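Local coordinates for protein phosphoribosylaminoimidazole carboxylase, ATPase subunit (PDB 3AX6) that probably catalyses the ATP-dependent carboxylation of 5-aminoimidazole ribonucleotide by bicarbonate, giving N5-carboxyaminoimidazole ribonucleotide in purine biosynthesis, at residues 9-12 and 13-16; 75-78 and 79-83; 98-101 and 102-105; 278-281 and 282-285. All coordinates share one frame; numbering follows the deposited sequence.

In the fold
All four contacts are local, between neighbours along a helix or at its start. Contact 4 is the most buried and packs directly on contact 1: F278 and H281 of helix 277-285 meet L12, M15 and M16 of helix 11-22. Contact 1 is partly buried, with one flank on a water. Contact 2 lies farther out on helix 75-83, greasy on one flank and charged on another; V75 touches Q99 of contact 3. Contact 3 is the one at the nucleotide site, where K101 reaches ADP. The chemistry follows the place: methionine packing and a water bridge in 1, lysine and glutamine sharing a glutamate in 2, a capping aspartate in 3, and a salt bridge at the subunit interface in 4.

Contact 1: 9-12 and 13-16; sequences GGQL and GKMM
Q11 bends forward along the first turn of its helix and lays its amide against M15, which is present as selenomethionine. NE2 of Q11 comes to 3.2 Å from CG of M15, and 3.5 Å from its SE. The bend at chi2 (49°) turns the amide along the helix toward M15, and the two side chains cross obliquely. This is the tight side: M15 is buried, with F278 and H331 also packed against it, and a long unbranched chain suits packing between these neighbours. The backbone beneath is helical, M15 N donating to Q11 O at 3.0 Å (165°) and M16 N to L12 O. Ahead of them K14 N reaches O of G10, the N-cap residue, at 2.9 Å.

G10 and G13 fit the Rossmann-type GxGxxG pattern, consistent with a pre-ATP-grasp domain, in the turn from strand 3-7 into helix 11-22. A CB at G13 would lie near G10 O and G9 CA, which is consistent with glycine here; its N also donates to OD1 of D69.

The other flank is looser and wet. K14 stretches out fully, chi1 at 173°, and passes CD 3.8 Å from OE1 of Q11 without a direct bond between their polar ends. One water joins them instead, donating to Q11 OE1 at 2.6 Å and accepting from K14 NZ at 2.7 Å. Were Q11 shortened to an alanine, the water is likely to lose the carbonyl it donates to, and M15 the group packed on its CG and SE.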
loop_
_atom_site.group_PDB
_atom_site.type_symbol
_atom_site.label_atom_id
_atom_site.label_comp_id
_atom_site.label_asym_id
_atom_site.label_seq_id
_atom_site.Cartn_x
_atom_site.Cartn_y
_atom_site.Cartn_z
ATOM N N GLY A 9 1.328 -5.157 -18.501
ATOM C CA GLY A 9 0.882 -5.877 -17.319
ATOM C C GLY A 9 1.961 -6.270 -16.326
ATOM O O GLY A 9 1.727 -7.096 -15.446
ATOM N N GLY A 10 3.141 -5.675 -16.460
ATOM C CA GLY A 10 4.232 -5.988 -15.557
ATOM C C GLY A 10 4.027 -5.445 -14.155
ATOM O O GLY A 10 2.949 -4.940 -13.810
ATOM N N GLN A 11 5.075 -5.537 -13.341
ATOM C CA GLN A 11 5.010 -5.071 -11.967
ATOM C C GLN A 11 4.602 -3.600 -11.820
ATOM O O GLN A 11 3.848 -3.255 -10.916
ATOM C CB GLN A 11 6.345 -5.319 -11.278
ATOM C CG GLN A 11 6.281 -5.128 -9.768
ATOM C CD GLN A 11 5.099 -5.858 -9.121
ATOM O OE1 GLN A 11 4.793 -7.009 -9.465
ATOM N NE2 GLN A 11 4.442 -5.194 -8.171
ATOM N N LEU A 12 5.098 -2.729 -12.697
ATOM C CA LEU A 12 4.731 -1.318 -12.621
ATOM C C LEU A 12 3.233 -1.182 -12.852
ATOM O O LEU A 12 2.531 -0.548 -12.074
ATOM C CB LEU A 12 5.491 -0.501 -13.667
ATOM C CG LEU A 12 7.002 -0.410 -13.444
ATOM C CD1 LEU A 12 7.666 0.282 -14.616
ATOM C CD2 LEU A 12 7.267 0.344 -12.150
ATOM N N GLY A 13 2.748 -1.792 -13.925
ATOM C CA GLY A 13 1.336 -1.721 -14.223
ATOM C C GLY A 13 0.466 -2.315 -13.127
ATOM O O GLY A 13 -0.668 -1.881 -12.921
ATOM N N LYS A 14 0.984 -3.316 -12.423
ATOM C CA LYS A 14 0.214 -3.938 -11.358
ATOM C C LYS A 14 0.075 -2.948 -10.218
ATOM O O LYS A 14 -1.009 -2.761 -9.678
ATOM C CB LYS A 14 0.907 -5.200 -10.857
ATOM C CG LYS A 14 0.244 -5.822 -9.632
ATOM C CD LYS A 14 0.953 -7.103 -9.231
ATOM C CE LYS A 14 0.342 -7.728 -7.994
ATOM N NZ LYS A 14 0.918 -9.086 -7.804
HETATM N N MSE A 15 1.186 -2.311 -9.860
HETATM C CA MSE A 15 1.192 -1.331 -8.784
HETATM C C MSE A 15 0.313 -0.138 -9.144
HETATM O O MSE A 15 -0.340 0.436 -8.276
HETATM C CB MSE A 15 2.633 -0.914 -8.483
HETATM C CG MSE A 15 3.476 -2.105 -8.034
HETATM SE SE MSE A 15 5.380 -1.803 -7.826
HETATM C CE MSE A 15 5.350 -1.200 -5.996
HETATM N N MSE A 16 0.280 0.226 -10.425
HETATM C CA MSE A 16 -0.574 1.324 -10.889
HETATM C C MSE A 16 -2.030 0.850 -10.777
HETATM O O MSE A 16 -2.904 1.566 -10.289
HETATM C CB MSE A 16 -0.297 1.666 -12.361
HETATM C CG MSE A 16 1.051 2.302 -12.671
HETATM SE SE MSE A 16 1.304 2.504 -14.598
HETATM C CE MSE A 16 -0.373 3.315 -15.004
HETATM O O HOH W 1 3.613 -8.743 -7.928
#

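Contact 2: 75-78 and 79-83; sequences VQTL and KKLYN
Regular helical bonds run from K79 N to V75 O (2.9 Å), from K80 N to Q76 O, from L81 N to T77 O (3.1 Å, nearly straight at 170°) and from Y82 N to L78 O (2.7 Å). Q76 and K79 then run in parallel, and NE2 of Q76 sits 3.0 Å from NZ of K79. Both are donors, so they do not bond to each other. What draws them together is E96, whose OE2 takes a salt bridge from K79 and a hydrogen bond from Q76. K79 reaches it by turning late, at chi3 and chi4 (-68° and 67°), and it also makes a cation-pi contact with Y93.

Another flank is mostly apolar. T77 offers its hydroxyl side to L81, with OG1 4.1 Å from the L81 methyl CD1, while CD2 of L78 stands 4.4 Å from CD1 of L81. Leucine suits these buried places because its two methyls can meet several neighbours: I56 of helix 53-61 and I88 of strand 87-88 touch both L78 and L81. Helix 75-83, its leucines packed on those two elements, is the helix of a beta-alpha-beta crossover between parallel strands 65-68 and 87-88.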
loop_
_atom_site.group_PDB
_atom_site.type_symbol
_atom_site.label_atom_id
_atom_site.label_comp_id
_atom_site.label_asym_id
_atom_site.label_seq_id
_atom_site.Cartn_x
_atom_site.Cartn_y
_atom_site.Cartn_z
ATOM N N VAL A 75 3.497 3.482 -30.455
ATOM C CA VAL A 75 3.321 4.900 -30.201
ATOM C C VAL A 75 2.572 5.621 -31.321
ATOM O O VAL A 75 1.801 6.544 -31.062
ATOM C CB VAL A 75 4.696 5.589 -29.955
ATOM C CG1 VAL A 75 5.638 5.312 -31.112
ATOM C CG2 VAL A 75 4.509 7.093 -29.775
ATOM N N GLN A 76 2.785 5.194 -32.562
ATOM C CA GLN A 76 2.132 5.837 -33.699
ATOM C C GLN A 76 0.614 5.668 -33.711
ATOM O O GLN A 76 -0.111 6.606 -34.053
ATOM C CB GLN A 76 2.732 5.340 -35.018
ATOM C CG GLN A 76 4.183 5.784 -35.256
ATOM C CD GLN A 76 4.361 7.302 -35.272
ATOM O OE1 GLN A 76 3.751 8.010 -36.079
ATOM N NE2 GLN A 76 5.209 7.804 -34.381
ATOM N N THR A 77 0.120 4.490 -33.341
ATOM C CA THR A 77 -1.323 4.296 -33.318
ATOM C C THR A 77 -1.897 5.151 -32.189
ATOM O O THR A 77 -3.004 5.680 -32.298
ATOM C CB THR A 77 -1.715 2.811 -33.097
ATOM O OG1 THR A 77 -3.142 2.686 -33.120
ATOM C CG2 THR A 77 -1.227 2.319 -31.759
ATOM N N LEU A 78 -1.136 5.301 -31.107
ATOM C CA LEU A 78 -1.602 6.106 -29.987
ATOM C C LEU A 78 -1.691 7.565 -30.389
ATOM O O LEU A 78 -2.610 8.271 -29.980
ATOM C CB LEU A 78 -0.676 5.948 -28.781
ATOM C CG LEU A 78 -0.844 4.619 -28.042
ATOM C CD1 LEU A 78 0.245 4.462 -26.991
ATOM C CD2 LEU A 78 -2.235 4.561 -27.409
ATOM N N LYS A 79 -0.731 8.015 -31.192
ATOM C CA LYS A 79 -0.720 9.394 -31.660
ATOM C C LYS A 79 -1.981 9.622 -32.481
ATOM O O LYS A 79 -2.610 10.674 -32.407
ATOM C CB LYS A 79 0.514 9.660 -32.524
ATOM C CG LYS A 79 0.625 11.109 -32.978
ATOM C CD LYS A 79 1.775 11.334 -33.970
ATOM C CE LYS A 79 3.149 11.171 -33.328
ATOM N NZ LYS A 79 3.424 9.769 -32.906
ATOM N N LYS A 80 -2.345 8.622 -33.271
ATOM C CA LYS A 80 -3.539 8.704 -34.096
ATOM C C LYS A 80 -4.758 8.943 -33.201
ATOM O O LYS A 80 -5.497 9.914 -33.375
ATOM C CB LYS A 80 -3.693 7.400 -34.893
ATOM C CG LYS A 80 -4.992 7.265 -35.675
ATOM C CD LYS A 80 -4.933 6.082 -36.640
ATOM C CE LYS A 80 -6.241 5.904 -37.411
ATOM N NZ LYS A 80 -7.373 5.497 -36.528
ATOM N N LEU A 81 -4.942 8.055 -32.230
ATOM C CA LEU A 81 -6.055 8.139 -31.294
ATOM C C LEU A 81 -6.018 9.427 -30.489
ATOM O O LEU A 81 -7.058 10.025 -30.204
ATOM C CB LEU A 81 -6.021 6.943 -30.355
ATOM C CG LEU A 81 -6.213 5.622 -31.095
ATOM C CD1 LEU A 81 -5.576 4.504 -30.296
ATOM C CD2 LEU A 81 -7.708 5.377 -31.347
ATOM N N TYR A 82 -4.817 9.856 -30.124
ATOM C CA TYR A 82 -4.668 11.077 -29.358
ATOM C C TYR A 82 -5.132 12.279 -30.177
ATOM O O TYR A 82 -5.676 13.236 -29.630
ATOM C CB TYR A 82 -3.211 11.250 -28.931
ATOM C CG TYR A 82 -2.902 12.581 -28.290
ATOM C CD1 TYR A 82 -2.530 13.684 -29.065
ATOM C CD2 TYR A 82 -2.941 12.732 -26.905
ATOM C CE1 TYR A 82 -2.192 14.902 -28.477
ATOM C CE2 TYR A 82 -2.607 13.947 -26.306
ATOM C CZ TYR A 82 -2.228 15.025 -27.099
ATOM O OH TYR A 82 -1.853 16.211 -26.503
ATOM N N ASN A 83 -4.923 12.225 -31.489
ATOM C CA ASN A 83 -5.338 13.312 -32.362
ATOM C C ASN A 83 -6.840 13.296 -32.599
ATOM O O ASN A 83 -7.403 14.278 -33.078
ATOM C CB ASN A 83 -4.589 13.234 -33.687
ATOM C CG ASN A 83 -3.183 13.775 -33.584
ATOM O OD1 ASN A 83 -2.300 13.394 -34.348
ATOM N ND2 ASN A 83 -2.969 14.683 -32.642
#

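Contact 3: 98-101 and 102-105; sequences IQDK and FVQK. With ADP (adenosine-5'-diphosphate), chain E.
The carboxylate of D100 is met from above its plane, by F102 N, which donates to OD2 at 2.8 Å from a position 35° out of that plane. The other oxygen, OD1, has CG1 of V103 3.4 Å away and forms a salt bridge with R140. With chi1 at 174°, CG stands away from the D100 nitrogen, which sets the carboxylate beside the first amides of helix 101-110. The F102 side chain leaves on the same side, roughly parallel to that of D100, and its ring packs on Y167, L120 and R140. A third flat group, the amide of Q104, brings NE2 to 3.4 Å from CG2 of I98 and gives a hydrogen bond to E257.

An aspartate suits the N-cap, being short enough to reach a helix-start amide and charged enough to hold R140. A leucine here would probably leave F102 N without its capping acceptor and R140 without its counter-charge.

K105 N bonds to K101 O at 3.0 Å, continuing the helix. From the first turn the extended side chain of K101 sends NZ toward ADP, giving a weak bond to O3A at 3.3 Å. K138, E169 and E177 also bind the nucleotide, so this capped helix start delivers a lysine to the diphosphate of an ATP-grasp site.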
loop_
_atom_site.group_PDB
_atom_site.type_symbol
_atom_site.label_atom_id
_atom_site.label_comp_id
_atom_site.label_asym_id
_atom_site.label_seq_id
_atom_site.Cartn_x
_atom_site.Cartn_y
_atom_site.Cartn_z
ATOM N N ILE A 98 10.852 11.298 -26.024
ATOM C CA ILE A 98 11.726 10.563 -25.121
ATOM C C ILE A 98 12.328 9.282 -25.711
ATOM O O ILE A 98 13.473 8.942 -25.414
ATOM C CB ILE A 98 10.977 10.219 -23.820
ATOM C CG1 ILE A 98 10.466 11.506 -23.171
ATOM C CG2 ILE A 98 11.901 9.475 -22.865
ATOM C CD1 ILE A 98 9.600 11.282 -21.950
ATOM N N GLN A 99 11.568 8.585 -26.548
ATOM C CA GLN A 99 12.038 7.341 -27.162
ATOM C C GLN A 99 13.342 7.445 -27.947
ATOM O O GLN A 99 14.089 6.473 -28.051
ATOM C CB GLN A 99 10.973 6.771 -28.094
ATOM C CG GLN A 99 9.779 6.176 -27.393
ATOM C CD GLN A 99 9.039 5.207 -28.283
ATOM O OE1 GLN A 99 8.710 5.523 -29.429
ATOM N NE2 GLN A 99 8.773 4.016 -27.762
ATOM N N ASP A 100 13.602 8.610 -28.521
ATOM C CA ASP A 100 14.819 8.809 -29.290
ATOM C C ASP A 100 15.717 9.766 -28.521
ATOM O O ASP A 100 15.392 10.943 -28.344
ATOM C CB ASP A 100 14.471 9.356 -30.674
ATOM C CG ASP A 100 15.696 9.723 -31.485
ATOM O OD1 ASP A 100 15.544 9.975 -32.701
ATOM O OD2 ASP A 100 16.805 9.772 -30.914
ATOM N N LYS A 101 16.849 9.250 -28.062
ATOM C CA LYS A 101 17.779 10.043 -27.278
ATOM C C LYS A 101 18.248 11.322 -27.943
ATOM O O LYS A 101 18.480 12.312 -27.261
ATOM C CB LYS A 101 18.987 9.200 -26.883
ATOM C CG LYS A 101 18.667 8.075 -25.912
ATOM C CD LYS A 101 19.937 7.555 -25.258
ATOM C CE LYS A 101 19.624 6.565 -24.157
ATOM N NZ LYS A 101 20.848 6.207 -23.394
ATOM N N PHE A 102 18.390 11.314 -29.265
ATOM C CA PHE A 102 18.842 12.518 -29.953
ATOM C C PHE A 102 17.762 13.595 -29.969
ATOM O O PHE A 102 18.017 14.744 -29.609
ATOM C CB PHE A 102 19.284 12.212 -31.388
ATOM C CG PHE A 102 19.767 13.425 -32.130
ATOM C CD1 PHE A 102 18.961 14.050 -33.073
ATOM C CD2 PHE A 102 21.010 13.975 -31.843
ATOM C CE1 PHE A 102 19.386 15.206 -33.716
ATOM C CE2 PHE A 102 21.443 15.130 -32.480
ATOM C CZ PHE A 102 20.630 15.748 -33.418
ATOM N N VAL A 103 16.558 13.230 -30.389
ATOM C CA VAL A 103 15.468 14.195 -30.408
ATOM C C VAL A 103 15.264 14.694 -28.976
ATOM O O VAL A 103 14.999 15.878 -28.750
ATOM C CB VAL A 103 14.163 13.565 -30.946
ATOM C CG1 VAL A 103 14.360 13.107 -32.387
ATOM C CG2 VAL A 103 13.765 12.395 -30.088
ATOM N N GLN A 104 15.413 13.790 -28.008
ATOM C CA GLN A 104 15.265 14.149 -26.600
ATOM C C GLN A 104 16.272 15.235 -26.229
ATOM O O GLN A 104 15.908 16.239 -25.624
ATOM C CB GLN A 104 15.465 12.922 -25.706
ATOM C CG GLN A 104 15.566 13.253 -24.222
ATOM C CD GLN A 104 15.659 12.020 -23.349
ATOM O OE1 GLN A 104 16.471 11.965 -22.423
ATOM N NE2 GLN A 104 14.826 11.028 -23.630
ATOM N N LYS A 105 17.535 15.031 -26.600
ATOM C CA LYS A 105 18.593 16.008 -26.325
ATOM C C LYS A 105 18.309 17.334 -27.042
ATOM O O LYS A 105 18.507 18.412 -26.486
ATOM C CB LYS A 105 19.950 15.467 -26.788
ATOM C CG LYS A 105 20.495 14.307 -25.964
ATOM C CD LYS A 105 20.743 14.734 -24.530
ATOM C CE LYS A 105 21.257 13.588 -23.678
ATOM N NZ LYS A 105 21.423 14.006 -22.256
HETATM P PB ADP E . 21.155 3.507 -20.222
HETATM O O1B ADP E . 20.441 4.072 -19.043
HETATM O O2B ADP E . 21.952 2.172 -19.764
HETATM O O3B ADP E . 20.023 3.137 -21.412
HETATM P PA ADP E . 22.795 5.728 -19.860
HETATM O O1A ADP E . 22.643 7.044 -20.526
HETATM O O2A ADP E . 22.011 5.774 -18.440
HETATM O O3A ADP E . 22.225 4.568 -20.884
HETATM O "O5'" ADP E . 24.385 5.446 -19.649
HETATM C "C5'" ADP E . 24.554 4.549 -18.540
HETATM C "C4'" ADP E . 25.738 4.987 -17.669
HETATM O "O4'" ADP E . 26.846 5.470 -18.497
HETATM C "C3'" ADP E . 25.351 6.144 -16.732
HETATM O "O3'" ADP E . 24.767 5.678 -15.506
HETATM C "C2'" ADP E . 26.676 6.878 -16.541
HETATM O "O2'" ADP E . 27.409 6.347 -15.434
HETATM C "C1'" ADP E . 27.400 6.676 -17.886
HETATM N N9 ADP E . 27.258 7.855 -18.766
HETATM C C8 ADP E . 26.172 8.197 -19.535
HETATM N N7 ADP E . 26.397 9.305 -20.175
HETATM C C5 ADP E . 27.633 9.753 -19.871
HETATM C C6 ADP E . 28.417 10.879 -20.245
HETATM N N6 ADP E . 27.918 11.816 -21.120
HETATM N N1 ADP E . 29.659 11.014 -19.728
HETATM C C2 ADP E . 30.163 10.117 -18.875
HETATM N N3 ADP E . 29.459 9.046 -18.496
HETATM C C4 ADP E . 28.208 8.828 -18.962
#

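Contact 4: 278-281 and 282-285; sequences FEQH and IRAI
E279 and R283 form a salt bridge one helical turn apart. The two side chains keep company along the helix, and a single oxygen takes both bonds: NH2 of R283 donates to OE2 of E279 at 2.8 Å, and NE at 3.0 Å. OE2 lies close to the guanidinium plane, and the carboxylate is turned only 21° from it, so the group is held flat at its edge. A long, extended arginine is right here because it also reaches across the dimer interface: its NH2 bonds to the carbonyl of L328 of the second subunit, while NH1 binds P289 O of its own chain.

The apolar contact is a CH-pi one. CG2 of I285 sits over one face of the H281 ring, 4.0 Å from its centroid and offset toward the rim. With CG anti to the backbone N (chi1 -174°), the ring projects from helix 277-285 toward strand 65-68 of the pre-ATP-grasp sheet, where NE2 bonds to T67, and ND1 pairs with I240 N. The helix therefore packs between that Rossmann-like sheet and the ATP-grasp part of the chain.

Q280 packs without a bond to R283: its OE1 passes 3.8 Å from CD of R283, the amide at 73° to the guanidinium, and NE2 bonds to G291 O. Backbone bonds complete the set: R283 N to E279 O at 2.9 Å, I285 N to H281 O at 3.0 Å, and A284 N to Q280 O.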
loop_
_atom_site.group_PDB
_atom_site.type_symbol
_atom_site.label_atom_id
_atom_site.label_comp_id
_atom_site.label_asym_id
_atom_site.label_seq_id
_atom_site.Cartn_x
_atom_site.Cartn_y
_atom_site.Cartn_z
ATOM N N PHE A 278 2.792 5.926 -7.560
ATOM C CA PHE A 278 1.713 5.250 -8.276
ATOM C C PHE A 278 0.361 5.924 -8.058
ATOM O O PHE A 278 -0.435 6.039 -8.987
ATOM C CB PHE A 278 1.673 3.781 -7.868
ATOM C CG PHE A 278 2.885 3.011 -8.309
ATOM C CD1 PHE A 278 3.013 2.590 -9.633
ATOM C CD2 PHE A 278 3.909 2.726 -7.414
ATOM C CE1 PHE A 278 4.148 1.896 -10.055
ATOM C CE2 PHE A 278 5.042 2.035 -7.823
ATOM C CZ PHE A 278 5.166 1.617 -9.144
ATOM N N GLU A 279 0.095 6.366 -6.834
ATOM C CA GLU A 279 -1.146 7.077 -6.578
ATOM C C GLU A 279 -1.034 8.415 -7.311
ATOM O O GLU A 279 -1.974 8.875 -7.952
ATOM C CB GLU A 279 -1.328 7.365 -5.086
ATOM C CG GLU A 279 -2.589 8.162 -4.800
ATOM C CD GLU A 279 -2.698 8.613 -3.367
ATOM O OE1 GLU A 279 -2.144 7.928 -2.486
ATOM O OE2 GLU A 279 -3.354 9.642 -3.120
ATOM N N GLN A 280 0.138 9.029 -7.204
ATOM C CA GLN A 280 0.406 10.324 -7.823
ATOM C C GLN A 280 0.156 10.276 -9.327
ATOM O O GLN A 280 -0.440 11.194 -9.902
ATOM C CB GLN A 280 1.855 10.737 -7.544
ATOM C CG GLN A 280 2.142 12.212 -7.751
ATOM C CD GLN A 280 1.435 13.084 -6.727
ATOM O OE1 GLN A 280 0.217 13.259 -6.772
ATOM N NE2 GLN A 280 2.200 13.624 -5.788
ATOM N N HIS A 281 0.608 9.195 -9.956
ATOM C CA HIS A 281 0.439 9.006 -11.389
ATOM C C HIS A 281 -1.040 8.969 -11.769
ATOM O O HIS A 281 -1.448 9.560 -12.781
ATOM C CB HIS A 281 1.121 7.708 -11.831
ATOM C CG HIS A 281 1.112 7.496 -13.313
ATOM N ND1 HIS A 281 1.785 8.324 -14.187
ATOM C CD2 HIS A 281 0.501 6.557 -14.077
ATOM C CE1 HIS A 281 1.589 7.905 -15.425
ATOM N NE2 HIS A 281 0.812 6.835 -15.385
ATOM N N ILE A 282 -1.838 8.272 -10.961
ATOM C CA ILE A 282 -3.270 8.176 -11.218
ATOM C C ILE A 282 -3.893 9.558 -11.082
ATOM O O ILE A 282 -4.687 9.975 -11.927
ATOM C CB ILE A 282 -3.982 7.215 -10.230
ATOM C CG1 ILE A 282 -3.380 5.809 -10.325
ATOM C CG2 ILE A 282 -5.477 7.165 -10.541
ATOM C CD1 ILE A 282 -3.353 5.236 -11.726
ATOM N N ARG A 283 -3.534 10.267 -10.018
ATOM C CA ARG A 283 -4.059 11.614 -9.810
ATOM C C ARG A 283 -3.757 12.505 -11.014
ATOM O O ARG A 283 -4.631 13.221 -11.494
ATOM C CB ARG A 283 -3.449 12.272 -8.565
ATOM C CG ARG A 283 -3.883 11.698 -7.209
ATOM C CD ARG A 283 -3.481 12.679 -6.114
ATOM N NE ARG A 283 -3.544 12.134 -4.765
ATOM C CZ ARG A 283 -3.970 12.826 -3.713
ATOM N NH1 ARG A 283 -4.372 14.083 -3.867
ATOM N NH2 ARG A 283 -3.989 12.271 -2.508
ATOM N N ALA A 284 -2.522 12.445 -11.507
ATOM C CA ALA A 284 -2.123 13.281 -12.624
ATOM C C ALA A 284 -2.823 12.963 -13.942
ATOM O O ALA A 284 -3.275 13.873 -14.640
ATOM C CB ALA A 284 -0.610 13.227 -12.805
ATOM N N ILE A 285 -2.930 11.688 -14.295
ATOM C CA ILE A 285 -3.573 11.368 -15.564
ATOM C C ILE A 285 -5.088 11.566 -15.515
ATOM O O ILE A 285 -5.738 11.654 -16.561
ATOM C CB ILE A 285 -3.255 9.933 -16.029
ATOM C CG1 ILE A 285 -3.966 8.911 -15.141
ATOM C CG2 ILE A 285 -1.751 9.718 -16.016
ATOM C CD1 ILE A 285 -3.781 7.472 -15.610
#